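Local coordinates for ferripyochelin binding protein (Pyrococcus horikoshii, PDB 1V3W) that is a gamma-class carbonic anhydrase homologue that binds zinc and calcium and probably interconverts carbon dioxide and bicarbonate, at residues Gly53-Val58 against Ile74-Thr79; Tyr94-Ile99 against Ile149-Lys154. One frame throughout, in Å; residues are numbered along the deposited sequence. Where two conformers were deposited one is given.

Contact 1: Gly53-Val58 against Ile74-Thr79; sequences GKYSNV and IGEYVT
Y55 and Y77 run alongside each other in the same sense as an offset stack, with ring centroids 4.3 Å apart and planes only 18° from parallel. The overlap is partial: CD2 of Y55 sits over one face of the Y77 ring, displaced toward its rim, while the OH of Y77 lies above the face of Y55. Each ring has CG anti to its own carbonyl carbon (chi1 -41° in Y55, -67° in Y77), which carries the two tyrosines out from the backbone in the same direction. CB of Y55 also stands over the Y77 ring, 3.9 Å from its centroid, as a CH-pi contact. K54 and E76 form a second matched pair. The lysine chain bends at chi3 and chi4, bringing NZ 2.7 Å from OE2 of E76 in a salt bridge on the syn side but tilted from the carboxylate plane; OE1 of E76 lies near the plane of the Y55 ring, at its edge. S56 is gripped more deeply: its OG donates to O of G75 at 2.7 Å and accepts the backbone N-H of V78 at 2.8 Å, so this buried hydroxyl bridges the two backbone groups with both functions used. Backbone bonds flank it, from Y77 N to K54 O and from N57 N to V78 O, and the parallel bridge of N57 with T79 follows. This is stacking between successive coils of the left-handed parallel beta-helix characteristic of the hexapeptide-repeat family, with equivalent positions placed one above the other. Aromatic and ionic pairs thus join the partly exposed side chains, while the serine hydroxyl, hydrogen-bonded twice, ties down the backbone of the next coil; the lysine would be expected to temper the carboxylate's charge beside the tyrosine edge.

Contact 2: Tyr94-Ile99 against Ile149-Lys154; sequences YVIIGI and IEWTKK
CD1 of I96 packs against the five-membered part of the W151 indole, 3.3 Å from CD1 and 3.5 Å from NE1 of the tryptophan, and the isoleucine meets the indole side chain nearly perpendicularly. Extension of the isoleucine (chi2 179°) sends this methyl toward the helix, where CG1 also nears CA of T152. Y94 and K153 run alongside each other in the same sense: CD1 of the ring is 3.8 Å from CB of K153, and CE1 lies near CG and CD of the fully extended lysine. T152 meets the tyrosine nearer its backbone, with OG1 3.6 Å from CB of Y94, and CB of T152 makes a close carbon-to-oxygen packing contact of 3.3 Å with O of Y94. Outside the two segments, the Y94 ring stacks on that of H112. Replacing Y94 with an alanine would probably leave the methylenes of K153 without their aromatic neighbour and cost the stack with H112.

In the fold, helix 146-169 folds back along a sheet of the left-handed beta-helix, and here its early turns rest on the coil containing strand 95-97. T152 also touches I114 of strand 113-115, so the helix bears on the following coil as well.

Polar interactions play a smaller part, and no hydrogen bond joins Y94-I99 to I149-K154. The threonine hydroxyl turns back to its own helix, where OG1 of T152 sits 2.5 Å from O of I149, a spacing so short that its exact length is doubtful; OG1 is also hydrogen-bonded to ND1 of H112.

Contacts 1 and 2 are centred about 10 Å apart and meet directly, because 94-99 belongs to the coil next to 74-79. Probable backbone hydrogen bonds join them, from Y94 N to E76 O at 2.8 Å and from I97 N to T79 O at 2.7 Å. Y77 extends the aromatic row: its CD2 lies 3.2 Å from CE1 of Y94, and it also touches K153 of contact 2. The helix therefore spans both contacts, its Y159, which binds zinc in a structure of this protein though none is modelled on it in this chain, touching N57. The T79 side chain is about 7 Å from that of H82, likewise a zinc ligand in a structure of this protein. The T79 and W151 side chains each lie about 4 Å from bound glycerol, probably from the crystallisation liquor.

Contact 1: Gly53-Val58 against Ile74-Thr79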
loop_
_atom_site.group_PDB
_atom_site.type_symbol
_atom_site.label_atom_id
_atom_site.label_comp_id
_atom_site.label_asym_id
_atom_site.label_seq_id
_atom_site.Cartn_x
_atom_site.Cartn_y
_atom_site.Cartn_z
ATOM N N GLY A 53 2.702 5.905 -20.546
ATOM C CA GLY A 53 2.994 5.502 -21.913
ATOM C C GLY A 53 2.591 4.095 -22.307
ATOM O O GLY A 53 2.225 3.280 -21.465
ATOM N N LYS A 54 2.685 3.809 -23.603
ATOM C CA LYS A 54 2.304 2.510 -24.141
ATOM C C LYS A 54 2.944 1.301 -23.472
ATOM O O LYS A 54 4.111 1.327 -23.078
ATOM C CB LYS A 54 2.602 2.449 -25.647
ATOM C CG LYS A 54 1.799 3.430 -26.492
ATOM C CD LYS A 54 1.782 3.032 -27.970
ATOM C CE LYS A 54 3.168 3.067 -28.600
ATOM N NZ LYS A 54 3.721 4.448 -28.667
ATOM N N TYR A 55 2.147 0.242 -23.355
ATOM C CA TYR A 55 2.582 -1.040 -22.799
ATOM C C TYR A 55 2.980 -1.019 -21.332
ATOM O O TYR A 55 3.633 -1.954 -20.860
ATOM C CB TYR A 55 3.773 -1.584 -23.593
ATOM C CG TYR A 55 3.689 -1.419 -25.093
ATOM C CD1 TYR A 55 2.796 -2.168 -25.854
ATOM C CD2 TYR A 55 4.534 -0.533 -25.751
ATOM C CE1 TYR A 55 2.752 -2.040 -27.243
ATOM C CE2 TYR A 55 4.500 -0.395 -27.135
ATOM C CZ TYR A 55 3.611 -1.152 -27.874
ATOM O OH TYR A 55 3.594 -1.031 -29.245
ATOM N N SER A 56 2.598 0.026 -20.608
ATOM C CA SER A 56 2.967 0.122 -19.202
ATOM C C SER A 56 1.851 -0.306 -18.261
ATOM O O SER A 56 0.667 -0.143 -18.561
ATOM C CB SER A 56 3.421 1.547 -18.881
ATOM O OG SER A 56 4.621 1.844 -19.582
ATOM N N ASN A 57 2.242 -0.865 -17.118
ATOM C CA ASN A 57 1.278 -1.334 -16.131
ATOM C C ASN A 57 1.470 -0.689 -14.764
ATOM O O ASN A 57 2.593 -0.429 -14.337
ATOM C CB ASN A 57 1.361 -2.858 -15.987
ATOM C CG ASN A 57 2.761 -3.343 -15.646
ATOM O OD1 ASN A 57 3.574 -3.625 -16.537
ATOM N ND2 ASN A 57 3.052 -3.441 -14.361
ATOM N N VAL A 58 0.352 -0.440 -14.091
ATOM C CA VAL A 58 0.337 0.167 -12.761
ATOM C C VAL A 58 -0.362 -0.881 -11.904
ATOM O O VAL A 58 -1.584 -1.013 -11.942
ATOM C CB VAL A 58 -0.470 1.479 -12.772
ATOM C CG1 VAL A 58 -0.410 2.140 -11.411
ATOM C CG2 VAL A 58 0.085 2.420 -13.844
ATOM N N ILE A 74 5.306 8.729 -17.166
ATOM C CA ILE A 74 5.793 7.363 -17.252
ATOM C C ILE A 74 5.964 6.980 -18.715
ATOM O O ILE A 74 5.082 7.238 -19.536
ATOM C CB ILE A 74 4.800 6.387 -16.592
ATOM C CG1 ILE A 74 4.537 6.808 -15.144
ATOM C CG2 ILE A 74 5.348 4.973 -16.650
ATOM C CD1 ILE A 74 5.768 6.813 -14.268
ATOM N N GLY A 75 7.103 6.372 -19.034
ATOM C CA GLY A 75 7.373 5.964 -20.403
ATOM C C GLY A 75 6.688 4.674 -20.812
ATOM O O GLY A 75 5.666 4.286 -20.236
ATOM N N GLU A 76 7.264 4.005 -21.809
ATOM C CA GLU A 76 6.719 2.762 -22.338
ATOM C C GLU A 76 7.350 1.519 -21.723
ATOM O O GLU A 76 8.503 1.544 -21.293
ATOM C CB GLU A 76 6.908 2.709 -23.855
ATOM C CG GLU A 76 6.382 3.927 -24.587
ATOM C CD GLU A 76 6.149 3.658 -26.059
ATOM O OE1 GLU A 76 6.600 2.601 -26.553
ATOM O OE2 GLU A 76 5.516 4.506 -26.718
ATOM N N TYR A 77 6.586 0.429 -21.703
ATOM C CA TYR A 77 7.057 -0.837 -21.143
ATOM C C TYR A 77 7.536 -0.660 -19.711
ATOM O O TYR A 77 8.538 -1.252 -19.298
ATOM C CB TYR A 77 8.192 -1.405 -21.995
ATOM C CG TYR A 77 7.771 -1.831 -23.383
ATOM C CD1 TYR A 77 7.103 -3.039 -23.593
ATOM C CD2 TYR A 77 8.067 -1.040 -24.490
ATOM C CE1 TYR A 77 6.745 -3.448 -24.876
ATOM C CE2 TYR A 77 7.716 -1.439 -25.775
ATOM C CZ TYR A 77 7.057 -2.643 -25.961
ATOM O OH TYR A 77 6.718 -3.053 -27.230
ATOM N N VAL A 78 6.823 0.167 -18.954
ATOM C CA VAL A 78 7.170 0.399 -17.562
ATOM C C VAL A 78 6.290 -0.456 -16.667
ATOM O O VAL A 78 5.078 -0.541 -16.863
ATOM C CB VAL A 78 6.981 1.879 -17.162
ATOM C CG1 VAL A 78 7.184 2.043 -15.654
ATOM C CG2 VAL A 78 7.968 2.751 -17.917
ATOM N N THR A 79 6.920 -1.103 -15.696
ATOM C CA THR A 79 6.211 -1.935 -14.738
ATOM C C THR A 79 6.251 -1.238 -13.386
ATOM O O THR A 79 7.323 -1.068 -12.811
ATOM C CB THR A 79 6.881 -3.319 -14.593
ATOM O OG1 THR A 79 6.715 -4.062 -15.805
ATOM C CG2 THR A 79 6.264 -4.095 -13.435
#

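Contact 2: Tyr94-Ile99 against Ile149-Lys154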
loop_
_atom_site.group_PDB
_atom_site.type_symbol
_atom_site.label_atom_id
_atom_site.label_comp_id
_atom_site.label_asym_id
_atom_site.label_seq_id
_atom_site.Cartn_x
_atom_site.Cartn_y
_atom_site.Cartn_z
ATOM N N TYR A 94 11.153 1.053 -20.378
ATOM C CA TYR A 94 11.682 -0.230 -19.914
ATOM C C TYR A 94 12.227 -0.103 -18.499
ATOM O O TYR A 94 13.391 -0.416 -18.231
ATOM C CB TYR A 94 12.786 -0.717 -20.858
ATOM C CG TYR A 94 12.360 -0.745 -22.305
ATOM C CD1 TYR A 94 11.602 -1.798 -22.811
ATOM C CD2 TYR A 94 12.668 0.315 -23.156
ATOM C CE1 TYR A 94 11.157 -1.795 -24.129
ATOM C CE2 TYR A 94 12.225 0.332 -24.473
ATOM C CZ TYR A 94 11.468 -0.725 -24.950
ATOM O OH TYR A 94 10.988 -0.705 -26.234
ATOM N N VAL A 95 11.373 0.362 -17.597
ATOM C CA VAL A 95 11.752 0.540 -16.206
ATOM C C VAL A 95 10.891 -0.322 -15.307
ATOM O O VAL A 95 9.670 -0.354 -15.452
ATOM C CB VAL A 95 11.577 2.008 -15.757
ATOM C CG1 VAL A 95 11.916 2.150 -14.275
ATOM C CG2 VAL A 95 12.464 2.918 -16.596
ATOM N N ILE A 96 11.536 -1.038 -14.394
ATOM C CA ILE A 96 10.816 -1.859 -13.441
ATOM C C ILE A 96 10.893 -1.151 -12.099
ATOM O O ILE A 96 11.970 -1.035 -11.505
ATOM C CB ILE A 96 11.430 -3.272 -13.302
ATOM C CG1 ILE A 96 11.231 -4.048 -14.606
ATOM C CG2 ILE A 96 10.772 -4.022 -12.139
ATOM C CD1 ILE A 96 11.809 -5.445 -14.589
ATOM N N ILE A 97 9.754 -0.647 -11.641
ATOM C CA ILE A 97 9.677 0.026 -10.354
ATOM C C ILE A 97 9.339 -1.071 -9.353
ATOM O O ILE A 97 8.246 -1.641 -9.382
ATOM C CB ILE A 97 8.583 1.118 -10.365
ATOM C CG1 ILE A 97 8.971 2.224 -11.351
ATOM C CG2 ILE A 97 8.390 1.692 -8.968
ATOM C CD1 ILE A 97 10.279 2.926 -11.023
ATOM N N GLY A 98 10.300 -1.373 -8.486
ATOM C CA GLY A 98 10.123 -2.420 -7.498
ATOM C C GLY A 98 8.904 -2.378 -6.609
ATOM O O GLY A 98 8.331 -1.324 -6.330
ATOM N N ILE A 99 8.517 -3.561 -6.155
ATOM C CA ILE A 99 7.378 -3.710 -5.269
ATOM C C ILE A 99 7.607 -2.883 -4.014
ATOM O O ILE A 99 8.679 -2.919 -3.407
ATOM C CB ILE A 99 7.184 -5.193 -4.893
ATOM C CG1 ILE A 99 6.742 -5.972 -6.131
ATOM C CG2 ILE A 99 6.167 -5.330 -3.766
ATOM C CD1 ILE A 99 6.774 -7.471 -5.957
ATOM N N ILE A 149 18.122 -6.800 -18.511
ATOM C CA ILE A 149 17.725 -5.851 -19.544
ATOM C C ILE A 149 16.578 -6.428 -20.369
ATOM O O ILE A 149 15.618 -5.724 -20.687
ATOM C CB ILE A 149 18.919 -5.503 -20.468
ATOM C CG1 ILE A 149 19.957 -4.701 -19.677
ATOM C CG2 ILE A 149 18.439 -4.707 -21.677
ATOM C CD1 ILE A 149 21.250 -4.429 -20.431
ATOM N N GLU A 150 16.667 -7.709 -20.714
ATOM C CA GLU A 150 15.612 -8.341 -21.492
ATOM C C GLU A 150 14.353 -8.409 -20.628
ATOM O O GLU A 150 13.234 -8.319 -21.134
ATOM C CB GLU A 150 16.046 -9.745 -21.936
ATOM C CG GLU A 150 17.341 -9.757 -22.755
ATOM C CD GLU A 150 17.120 -9.622 -24.256
ATOM O OE1 GLU A 150 17.962 -8.987 -24.928
ATOM O OE2 GLU A 150 16.121 -10.167 -24.772
ATOM N N TRP A 151 14.543 -8.550 -19.319
ATOM C CA TRP A 151 13.422 -8.620 -18.388
ATOM C C TRP A 151 12.694 -7.277 -18.272
ATOM O O TRP A 151 11.486 -7.244 -18.032
ATOM C CB TRP A 151 13.907 -9.075 -17.004
ATOM C CG TRP A 151 12.809 -9.207 -15.980
ATOM C CD1 TRP A 151 12.742 -8.585 -14.768
ATOM C CD2 TRP A 151 11.623 -10.008 -16.091
ATOM N NE1 TRP A 151 11.589 -8.948 -14.114
ATOM C CE2 TRP A 151 10.886 -9.820 -14.897
ATOM C CE3 TRP A 151 11.115 -10.869 -17.069
ATOM C CZ2 TRP A 151 9.661 -10.458 -14.667
ATOM C CZ3 TRP A 151 9.895 -11.503 -16.839
ATOM C CH2 TRP A 151 9.185 -11.294 -15.642
ATOM N N THR A 152 13.413 -6.169 -18.443
ATOM C CA THR A 152 12.762 -4.864 -18.349
ATOM C C THR A 152 11.660 -4.719 -19.405
ATOM O O THR A 152 10.755 -3.899 -19.238
ATOM C CB THR A 152 13.766 -3.675 -18.468
ATOM O OG1 THR A 152 14.465 -3.738 -19.717
ATOM C CG2 THR A 152 14.771 -3.701 -17.318
ATOM N N LYS A 153 11.730 -5.503 -20.485
ATOM C CA LYS A 153 10.686 -5.466 -21.519
ATOM C C LYS A 153 9.693 -6.618 -21.305
ATOM O O LYS A 153 8.481 -6.418 -21.339
ATOM C CB LYS A 153 11.276 -5.566 -22.944
ATOM C CG LYS A 153 10.191 -5.602 -24.053
ATOM C CD LYS A 153 10.733 -5.514 -25.496
ATOM C CE LYS A 153 9.601 -5.676 -26.528
ATOM N NZ LYS A 153 10.011 -5.416 -27.942
ATOM N N LYS A 154 10.223 -7.819 -21.081
ATOM C CA LYS A 154 9.436 -9.040 -20.871
ATOM C C LYS A 154 8.360 -8.876 -19.786
ATOM O O LYS A 154 7.214 -9.287 -19.970
ATOM C CB LYS A 154 10.412 -10.192 -20.524
ATOM C CG LYS A 154 9.848 -11.620 -20.341
ATOM C CD LYS A 154 10.652 -12.678 -21.160
ATOM C CE LYS A 154 11.622 -13.658 -20.405
ATOM N NZ LYS A 154 11.509 -13.944 -18.934
#